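Long-range contacts in transcriptional regulator (Streptococcus dysgalactiae, PDB 4YV9), which probably acts as a DNA-binding quorum-sensing regulator that responds to SHP peptide pheromones, and is captured here with a bound peptide: residues I109-S114 / G149-F154; N190-S195 / D202-L207; E223-L228 / Q252-L257. All coordinates share one frame; numbering follows the deposited sequence.

Contact 1. Residues I109-S114 / G149-F154; sequences IKAILS and GNCSRF
The carbonyl oxygen of Ala-111, near the C-terminal end of helix 103-113, is approached by two side chains. Arg-153 NH2 reaches Ala-111 O across the contact at 2.7 Å, but the bond is weak because its N-H is bent to 125°. Within 109-114, Ser-114 OG turns back to the same oxygen at 2.5 Å, unusually short, so the strength of this bond is doubtful. Its first torsion of 69° sets the hydroxyl between the backbone N and the carbonyl carbon, from where it reaches one turn back, tilted 34° out of the carbonyl plane.

The same hydroxyl meets the rim of Phe-154, with Ser-114 OG lying in the plane of the ring at 3.0 Å from CZ. The ring also lies against the helix backbone, Phe-154 CE2 approaching Ala-111 CA to 3.7 Å. On 149-154 a bend at the third torsion of Arg-153 folds its chain back, and Phe-154 CE2 lies over one face of the guanidinium, toward its rim. Both groups reach residues 111-114, and the NH2 edge of the guanidinium donates to Ala-111 O. The methyl of Ala-111 points into 149-154 and touches the backbone, CB standing 3.4 Å from Asn-150 O, with Cys-151 SG beside it. A small side chain here lets the two CA atoms of Ala-111 and Cys-151 come within 5.5 Å.

Further along, Ile-112 CG1 crosses Asn-150 CB at 4.2 Å. The amide of Asn-150 is engaged elsewhere, its ND2 donating to the backbone of the bound peptide, while Ile-112 packs on a modified side chain of the same peptide. The end of one helix packed on the helix-to-3-10 stretch of another, beside the bound peptide, fits the helical, TPR-clan C-terminal domain of Rgg regulators and its peptide site.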
loop_
_atom_site.group_PDB
_atom_site.type_symbol
_atom_site.label_atom_id
_atom_site.label_comp_id
_atom_site.label_asym_id
_atom_site.label_seq_id
_atom_site.Cartn_x
_atom_site.Cartn_y
_atom_site.Cartn_z
ATOM N N ILE B 109 -20.691 9.902 9.525
ATOM C CA ILE B 109 -21.691 8.826 9.578
ATOM C C ILE B 109 -22.999 9.272 8.919
ATOM O O ILE B 109 -23.635 8.504 8.192
ATOM C CB ILE B 109 -21.969 8.382 11.018
ATOM C CG1 ILE B 109 -20.712 7.765 11.624
ATOM C CG2 ILE B 109 -23.085 7.331 11.060
ATOM C CD1 ILE B 109 -20.810 7.522 13.114
ATOM N N LYS B 110 -23.378 10.524 9.160
ATOM C CA LYS B 110 -24.567 11.105 8.535
ATOM C C LYS B 110 -24.409 11.180 7.020
ATOM O O LYS B 110 -25.353 10.908 6.277
ATOM C CB LYS B 110 -24.857 12.499 9.098
ATOM C CG LYS B 110 -25.183 12.521 10.591
ATOM C CD LYS B 110 -25.608 13.917 11.046
ATOM C CE LYS B 110 -25.708 14.001 12.558
ATOM N NZ LYS B 110 -26.201 15.344 12.993
ATOM N N ALA B 111 -23.217 11.557 6.566
ATOM C CA ALA B 111 -22.939 11.649 5.131
ATOM C C ALA B 111 -23.100 10.288 4.469
ATOM O O ALA B 111 -23.698 10.169 3.403
ATOM C CB ALA B 111 -21.530 12.190 4.884
ATOM N N ILE B 112 -22.552 9.263 5.107
ATOM C CA ILE B 112 -22.606 7.913 4.555
ATOM C C ILE B 112 -24.022 7.389 4.599
ATOM O O ILE B 112 -24.525 6.831 3.621
ATOM C CB ILE B 112 -21.683 6.944 5.323
ATOM C CG1 ILE B 112 -20.227 7.280 5.046
ATOM C CG2 ILE B 112 -21.977 5.496 4.938
ATOM C CD1 ILE B 112 -19.289 6.797 6.129
ATOM N N LEU B 113 -24.663 7.577 5.746
ATOM C CA LEU B 113 -26.033 7.124 5.954
ATOM C C LEU B 113 -27.015 7.761 4.974
ATOM O O LEU B 113 -28.026 7.147 4.624
ATOM C CB LEU B 113 -26.470 7.413 7.392
ATOM C CG LEU B 113 -27.937 7.200 7.763
ATOM C CD1 LEU B 113 -28.333 5.765 7.531
ATOM C CD2 LEU B 113 -28.164 7.595 9.205
ATOM N N SER B 114 -26.728 8.986 4.535
ATOM C CA SER B 114 -27.601 9.679 3.584
ATOM C C SER B 114 -27.652 8.971 2.232
ATOM O O SER B 114 -28.585 9.179 1.453
ATOM C CB SER B 114 -27.146 11.123 3.372
ATOM O OG SER B 114 -25.910 11.154 2.685
ATOM N N GLY B 149 -13.234 12.321 1.688
ATOM C CA GLY B 149 -13.769 11.414 0.692
ATOM C C GLY B 149 -15.227 11.096 0.964
ATOM O O GLY B 149 -16.050 11.129 0.060
ATOM N N ASN B 150 -15.563 10.830 2.219
ATOM C CA ASN B 150 -16.915 10.386 2.524
ATOM C C ASN B 150 -17.919 11.525 2.742
ATOM O O ASN B 150 -19.118 11.291 2.738
ATOM C CB ASN B 150 -16.883 9.450 3.730
ATOM C CG ASN B 150 -16.359 8.069 3.365
ATOM O OD1 ASN B 150 -16.796 7.471 2.387
ATOM N ND2 ASN B 150 -15.427 7.568 4.139
ATOM N N CYS B 151 -17.437 12.754 2.894
ATOM C CA CYS B 151 -18.335 13.896 3.084
ATOM C C CYS B 151 -18.448 14.782 1.844
ATOM O O CYS B 151 -19.160 15.786 1.867
ATOM C CB CYS B 151 -17.873 14.743 4.273
ATOM S SG CYS B 151 -18.039 13.875 5.848
ATOM N N SER B 152 -17.760 14.402 0.768
ATOM C CA SER B 152 -17.628 15.255 -0.421
ATOM C C SER B 152 -18.961 15.661 -1.040
ATOM O O SER B 152 -19.091 16.745 -1.615
ATOM C CB SER B 152 -16.770 14.554 -1.482
ATOM O OG SER B 152 -15.399 14.542 -1.084
ATOM N N ARG B 153 -19.959 14.797 -0.933
ATOM C CA ARG B 153 -21.251 15.116 -1.545
ATOM C C ARG B 153 -21.943 16.298 -0.875
ATOM O O ARG B 153 -22.910 16.842 -1.410
ATOM C CB ARG B 153 -22.169 13.899 -1.520
ATOM C CG ARG B 153 -22.141 13.078 -2.802
ATOM C CD ARG B 153 -23.024 11.875 -2.623
ATOM N NE ARG B 153 -22.730 11.297 -1.318
ATOM C CZ ARG B 153 -23.643 10.890 -0.446
ATOM N NH1 ARG B 153 -24.947 10.987 -0.733
ATOM N NH2 ARG B 153 -23.240 10.392 0.722
ATOM N N PHE B 154 -21.460 16.697 0.296
ATOM C CA PHE B 154 -22.112 17.776 1.022
ATOM C C PHE B 154 -21.252 19.030 1.127
ATOM O O PHE B 154 -21.625 19.977 1.810
ATOM C CB PHE B 154 -22.523 17.279 2.401
ATOM C CG PHE B 154 -23.505 16.144 2.345
ATOM C CD1 PHE B 154 -24.862 16.399 2.194
ATOM C CD2 PHE B 154 -23.071 14.828 2.403
ATOM C CE1 PHE B 154 -25.774 15.358 2.126
ATOM C CE2 PHE B 154 -23.972 13.783 2.336
ATOM C CZ PHE B 154 -25.329 14.048 2.200
#

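Contact 2. Residues N190-S195 / D202-L207; sequences NCLIIS and DHSHYL
Helices 190-195 and 202-207 run antiparallel, at 154° and with axes only 8.7 Å apart, and come closest at Leu-192 and Ser-204, whose CA atoms are 5.5 Å from each other. Leu-207 lies against the first helix: its CD1 methyl presses on the backbone, 3.5 Å from Leu-192 N, and also touches Cys-191 CB. CG anti to the carbonyl carbon (chi1 -75°) and an extended second torsion carry CD1 to that place. In return Leu-192 sends CD1 against the backbone of the second helix, 3.6 Å from Ser-204 CA. Consecutive in the chain and joined by a short turn, the two helices form a helical hairpin, consistent with the TPR-clan family of this domain. Small serines line its closed end. Ser-195 CB lies 3.5 Å from Ser-204 OG, while Ser-204 OG is bonded to the carbonyl of Tyr-200, just before the helix. Ser-195 OG packs on His-203 CB at 3.7 Å, and the hydroxyl of Ser-195 and ND1 of His-203 share a hydrogen-bonding partner in the hydroxyl of Tyr-157. The imidazole of His-203, turned away from helix 190-195, stacks on Phe-161 of helix 157-169.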
loop_
_atom_site.group_PDB
_atom_site.type_symbol
_atom_site.label_atom_id
_atom_site.label_comp_id
_atom_site.label_asym_id
_atom_site.label_seq_id
_atom_site.Cartn_x
_atom_site.Cartn_y
_atom_site.Cartn_z
ATOM N N ASN B 190 -11.818 11.839 -8.494
ATOM C CA ASN B 190 -13.205 12.137 -8.118
ATOM C C ASN B 190 -13.515 13.624 -8.301
ATOM O O ASN B 190 -14.568 13.993 -8.808
ATOM C CB ASN B 190 -13.474 11.706 -6.666
ATOM C CG ASN B 190 -14.950 11.837 -6.269
ATOM O OD1 ASN B 190 -15.810 11.144 -6.807
ATOM N ND2 ASN B 190 -15.236 12.709 -5.306
ATOM N N CYS B 191 -12.585 14.483 -7.903
ATOM C CA CYS B 191 -12.804 15.911 -8.076
ATOM C C CYS B 191 -12.767 16.289 -9.552
ATOM O O CYS B 191 -13.545 17.133 -9.999
ATOM C CB CYS B 191 -11.767 16.732 -7.305
ATOM S SG CYS B 191 -12.252 18.466 -7.110
ATOM N N LEU B 192 -11.857 15.666 -10.298
ATOM C CA LEU B 192 -11.738 15.911 -11.732
ATOM C C LEU B 192 -13.046 15.584 -12.452
ATOM O O LEU B 192 -13.473 16.306 -13.347
ATOM C CB LEU B 192 -10.585 15.092 -12.321
ATOM C CG LEU B 192 -10.452 15.084 -13.849
ATOM C CD1 LEU B 192 -10.361 16.504 -14.420
ATOM C CD2 LEU B 192 -9.263 14.251 -14.305
ATOM N N ILE B 193 -13.685 14.497 -12.042
ATOM C CA ILE B 193 -14.987 14.117 -12.604
ATOM C C ILE B 193 -16.031 15.232 -12.435
ATOM O O ILE B 193 -16.740 15.584 -13.386
ATOM C CB ILE B 193 -15.493 12.801 -11.961
ATOM C CG1 ILE B 193 -14.774 11.615 -12.598
ATOM C CG2 ILE B 193 -17.000 12.644 -12.119
ATOM C CD1 ILE B 193 -14.845 10.334 -11.777
ATOM N N ILE B 194 -16.097 15.801 -11.234
ATOM C CA ILE B 194 -17.035 16.880 -10.933
ATOM C C ILE B 194 -16.686 18.150 -11.702
ATOM O O ILE B 194 -17.564 18.852 -12.206
ATOM C CB ILE B 194 -17.058 17.180 -9.422
ATOM C CG1 ILE B 194 -17.441 15.922 -8.645
ATOM C CG2 ILE B 194 -18.020 18.307 -9.110
ATOM C CD1 ILE B 194 -17.480 16.113 -7.148
ATOM N N SER B 195 -15.392 18.429 -11.801
ATOM C CA SER B 195 -14.910 19.615 -12.489
ATOM C C SER B 195 -15.264 19.577 -13.964
ATOM O O SER B 195 -15.628 20.597 -14.554
ATOM C CB SER B 195 -13.396 19.748 -12.320
ATOM O OG SER B 195 -13.088 20.086 -10.983
ATOM N N ASP B 202 -10.558 24.960 -16.193
ATOM C CA ASP B 202 -9.418 25.462 -15.433
ATOM C C ASP B 202 -9.023 24.454 -14.364
ATOM O O ASP B 202 -7.868 24.022 -14.264
ATOM C CB ASP B 202 -9.784 26.798 -14.780
ATOM C CG ASP B 202 -11.176 26.772 -14.152
ATOM O OD1 ASP B 202 -12.025 25.971 -14.619
ATOM O OD2 ASP B 202 -11.421 27.535 -13.191
ATOM N N HIS B 203 -10.008 24.092 -13.555
ATOM C CA HIS B 203 -9.811 23.154 -12.476
ATOM C C HIS B 203 -9.456 21.782 -13.019
ATOM O O HIS B 203 -8.583 21.106 -12.480
ATOM C CB HIS B 203 -11.064 23.089 -11.611
ATOM C CG HIS B 203 -11.355 24.366 -10.889
ATOM N ND1 HIS B 203 -12.394 24.498 -9.993
ATOM C CD2 HIS B 203 -10.733 25.567 -10.924
ATOM C CE1 HIS B 203 -12.403 25.727 -9.512
ATOM N NE2 HIS B 203 -11.407 26.397 -10.062
ATOM N N SER B 204 -10.129 21.383 -14.097
ATOM C CA SER B 204 -9.848 20.101 -14.739
ATOM C C SER B 204 -8.381 20.003 -15.163
ATOM O O SER B 204 -7.712 19.013 -14.880
ATOM C CB SER B 204 -10.755 19.898 -15.957
ATOM O OG SER B 204 -12.112 19.929 -15.576
ATOM N N HIS B 205 -7.892 21.043 -15.832
ATOM C CA HIS B 205 -6.516 21.075 -16.317
ATOM C C HIS B 205 -5.508 20.933 -15.178
ATOM O O HIS B 205 -4.597 20.112 -15.260
ATOM C CB HIS B 205 -6.243 22.362 -17.091
ATOM C CG HIS B 205 -4.860 22.437 -17.647
ATOM N ND1 HIS B 205 -3.800 22.963 -16.942
ATOM C CD2 HIS B 205 -4.352 22.021 -18.834
ATOM C CE1 HIS B 205 -2.701 22.883 -17.672
ATOM N NE2 HIS B 205 -3.013 22.318 -18.826
ATOM N N TYR B 206 -5.673 21.734 -14.128
ATOM C CA TYR B 206 -4.867 21.577 -12.913
ATOM C C TYR B 206 -4.857 20.131 -12.402
ATOM O O TYR B 206 -3.800 19.581 -12.118
ATOM C CB TYR B 206 -5.370 22.520 -11.806
ATOM C CG TYR B 206 -4.728 22.289 -10.438
ATOM C CD1 TYR B 206 -5.234 21.333 -9.561
ATOM C CD2 TYR B 206 -3.626 23.032 -10.027
ATOM C CE1 TYR B 206 -4.655 21.113 -8.320
ATOM C CE2 TYR B 206 -3.038 22.826 -8.782
ATOM C CZ TYR B 206 -3.561 21.862 -7.933
ATOM O OH TYR B 206 -2.994 21.633 -6.698
ATOM N N LEU B 207 -6.039 19.520 -12.280
ATOM C CA LEU B 207 -6.162 18.198 -11.677
ATOM C C LEU B 207 -5.521 17.102 -12.519
ATOM O O LEU B 207 -4.935 16.161 -11.991
ATOM C CB LEU B 207 -7.639 17.857 -11.435
ATOM C CG LEU B 207 -8.250 18.587 -10.248
ATOM C CD1 LEU B 207 -9.774 18.484 -10.255
ATOM C CD2 LEU B 207 -7.667 18.041 -8.956
#

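Contact 3. Residues E223-L228 / Q252-L257; sequences EKTVFL and QIFKYL
Ile-253 opens the contact on helix 242-256, meeting Thr-225 of helix 221-236 tip to tip. Its CG2 methyl lies 3.5 Å from Thr-225 OG1, and the threonine CG2 methyl is close by as well. Ile-253 CD1 lies 4.2 Å from Leu-228 CD2, the two side chains crossing obliquely. Ile-253 also packs on Leu-257 of the second subunit, so one side chain serves both the helix pair and the dimer.

Phe-254 follows, and its side chain and that of Thr-225 slide past each other in opposite directions. Thr-225 CG2 sits over one face, 4.0 Å from the ring centroid and 24° off the normal, a CH-pi contact displaced toward the CE1 and CZ rim. The threonine can offer this methyl because CG2 is anti to its backbone N, while OG1 turns back along its own helix to the carbonyl of Phe-221. At the ring edge, near its plane, Val-226 CG2 touches Phe-254 CZ at 4.1 Å. Tyr-266 and Leu-262 of helix 260-273 also bear on this ring, and Phe-221 of the second subunit packs against it.

The axes of the two helices stay 10.7 Å apart at 141°, a spacing bridged by the side chains. The contact is mainly apolar, so the pair is held largely by the fit of methyls and a ring, and the hydroxyl of Thr-225, already bonded to Phe-221 O in its own helix, can be buried among them.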
loop_
_atom_site.group_PDB
_atom_site.type_symbol
_atom_site.label_atom_id
_atom_site.label_comp_id
_atom_site.label_asym_id
_atom_site.label_seq_id
_atom_site.Cartn_x
_atom_site.Cartn_y
_atom_site.Cartn_z
ATOM N N GLU B 223 -6.391 3.154 -10.975
ATOM C CA GLU B 223 -6.509 4.592 -11.121
ATOM C C GLU B 223 -6.130 5.030 -12.524
ATOM O O GLU B 223 -6.710 5.955 -13.043
ATOM C CB GLU B 223 -5.639 5.312 -10.081
ATOM C CG GLU B 223 -6.116 5.092 -8.647
ATOM C CD GLU B 223 -5.719 3.727 -8.089
ATOM O OE1 GLU B 223 -4.749 3.120 -8.615
ATOM O OE2 GLU B 223 -6.361 3.279 -7.113
ATOM N N LYS B 224 -5.137 4.378 -13.127
ATOM C CA LYS B 224 -4.764 4.703 -14.504
ATOM C C LYS B 224 -5.902 4.399 -15.490
ATOM O O LYS B 224 -6.085 5.115 -16.477
ATOM C CB LYS B 224 -3.515 3.936 -14.912
ATOM C CG LYS B 224 -2.243 4.445 -14.215
ATOM C CD LYS B 224 -1.042 3.592 -14.579
ATOM C CE LYS B 224 0.272 4.274 -14.147
ATOM N NZ LYS B 224 1.385 3.303 -14.165
ATOM N N THR B 225 -6.647 3.331 -15.219
ATOM C CA THR B 225 -7.752 2.948 -16.103
ATOM C C THR B 225 -8.906 3.932 -15.985
ATOM O O THR B 225 -9.468 4.359 -16.993
ATOM C CB THR B 225 -8.264 1.552 -15.798
ATOM O OG1 THR B 225 -7.208 0.609 -15.991
ATOM C CG2 THR B 225 -9.446 1.198 -16.711
ATOM N N VAL B 226 -9.248 4.298 -14.750
ATOM C CA VAL B 226 -10.302 5.284 -14.527
ATOM C C VAL B 226 -9.881 6.631 -15.110
ATOM O O VAL B 226 -10.669 7.306 -15.771
ATOM C CB VAL B 226 -10.634 5.415 -13.019
ATOM C CG1 VAL B 226 -11.512 6.623 -12.747
ATOM C CG2 VAL B 226 -11.316 4.131 -12.512
ATOM N N PHE B 227 -8.623 7.012 -14.882
ATOM C CA PHE B 227 -8.094 8.262 -15.431
ATOM C C PHE B 227 -8.086 8.256 -16.963
ATOM O O PHE B 227 -8.310 9.288 -17.588
ATOM C CB PHE B 227 -6.691 8.516 -14.889
ATOM C CG PHE B 227 -6.114 9.852 -15.274
ATOM C CD1 PHE B 227 -6.808 11.029 -15.026
ATOM C CD2 PHE B 227 -4.873 9.932 -15.870
ATOM C CE1 PHE B 227 -6.276 12.258 -15.379
ATOM C CE2 PHE B 227 -4.336 11.163 -16.223
ATOM C CZ PHE B 227 -5.043 12.322 -15.975
ATOM N N LEU B 228 -7.832 7.102 -17.575
ATOM C CA LEU B 228 -7.943 6.998 -19.036
ATOM C C LEU B 228 -9.354 7.396 -19.466
ATOM O O LEU B 228 -9.543 8.114 -20.440
ATOM C CB LEU B 228 -7.629 5.576 -19.510
ATOM C CG LEU B 228 -7.765 5.289 -21.002
ATOM C CD1 LEU B 228 -6.848 6.192 -21.803
ATOM C CD2 LEU B 228 -7.423 3.830 -21.244
ATOM N N GLN B 252 -12.813 -1.553 -22.350
ATOM C CA GLN B 252 -12.195 -2.826 -22.722
ATOM C C GLN B 252 -11.336 -3.388 -21.586
ATOM O O GLN B 252 -11.341 -4.598 -21.332
ATOM C CB GLN B 252 -11.324 -2.668 -23.973
ATOM C CG GLN B 252 -12.076 -2.392 -25.270
ATOM C CD GLN B 252 -11.133 -2.240 -26.463
ATOM O OE1 GLN B 252 -10.373 -3.155 -26.792
ATOM N NE2 GLN B 252 -11.176 -1.078 -27.110
ATOM N N ILE B 253 -10.598 -2.512 -20.909
ATOM C CA ILE B 253 -9.757 -2.942 -19.784
ATOM C C ILE B 253 -10.622 -3.586 -18.681
ATOM O O ILE B 253 -10.366 -4.717 -18.269
ATOM C CB ILE B 253 -8.936 -1.755 -19.213
ATOM C CG1 ILE B 253 -7.922 -1.289 -20.258
ATOM C CG2 ILE B 253 -8.208 -2.160 -17.936
ATOM C CD1 ILE B 253 -7.121 -0.075 -19.866
ATOM N N PHE B 254 -11.649 -2.878 -18.215
ATOM C CA PHE B 254 -12.592 -3.440 -17.238
ATOM C C PHE B 254 -13.122 -4.796 -17.714
ATOM O O PHE B 254 -13.182 -5.762 -16.950
ATOM C CB PHE B 254 -13.782 -2.499 -17.003
ATOM C CG PHE B 254 -13.437 -1.213 -16.306
ATOM C CD1 PHE B 254 -12.564 -1.192 -15.224
ATOM C CD2 PHE B 254 -14.005 -0.019 -16.725
ATOM C CE1 PHE B 254 -12.264 0.003 -14.577
ATOM C CE2 PHE B 254 -13.702 1.174 -16.092
ATOM C CZ PHE B 254 -12.832 1.189 -15.014
ATOM N N LYS B 255 -13.518 -4.842 -18.985
ATOM C CA LYS B 255 -14.053 -6.046 -19.607
ATOM C C LYS B 255 -13.061 -7.199 -19.566
ATOM O O LYS B 255 -13.371 -8.284 -19.069
ATOM C CB LYS B 255 -14.437 -5.756 -21.056
ATOM C CG LYS B 255 -15.146 -6.892 -21.767
ATOM C CD LYS B 255 -15.321 -6.514 -23.232
ATOM C CE LYS B 255 -15.963 -7.612 -24.049
ATOM N NZ LYS B 255 -16.026 -7.202 -25.483
ATOM N N TYR B 256 -11.863 -6.938 -20.084
ATOM C CA TYR B 256 -10.812 -7.936 -20.167
ATOM C C TYR B 256 -10.454 -8.484 -18.784
ATOM O O TYR B 256 -10.135 -9.657 -18.663
ATOM C CB TYR B 256 -9.556 -7.348 -20.850
ATOM C CG TYR B 256 -9.708 -7.071 -22.336
ATOM C CD1 TYR B 256 -10.822 -7.521 -23.041
ATOM C CD2 TYR B 256 -8.734 -6.362 -23.041
ATOM C CE1 TYR B 256 -10.965 -7.274 -24.397
ATOM C CE2 TYR B 256 -8.867 -6.115 -24.404
ATOM C CZ TYR B 256 -9.988 -6.568 -25.076
ATOM O OH TYR B 256 -10.136 -6.329 -26.430
ATOM N N LEU B 257 -10.512 -7.646 -17.745
ATOM C CA LEU B 257 -10.139 -8.089 -16.398
ATOM C C LEU B 257 -11.297 -8.708 -15.632
ATOM O O LEU B 257 -11.151 -9.053 -14.469
ATOM C CB LEU B 257 -9.565 -6.935 -15.566
ATOM C CG LEU B 257 -8.282 -6.292 -16.084
ATOM C CD1 LEU B 257 -7.883 -5.131 -15.167
ATOM C CD2 LEU B 257 -7.156 -7.320 -16.162
#

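All three contacts are largely buried and lie in the C-terminal helical domain, in series along the chain. Contacts 2 and 3 join different helices yet touch each other, Leu-192 CD2 lying 3.7 Å from Phe-227 CE1. Contact 1 stands apart, its nearest atoms about 5 Å from contact 2 and about 13 Å from contact 3. A hydrogen bond, a weak one from an exposed arginine, spans contact 1 alone; in contact 2 the serines and histidine are satisfied by outside tyrosines, and contact 3 is mainly apolar. Residues of each reach the bound peptide, and contact 3 also borders the second subunit.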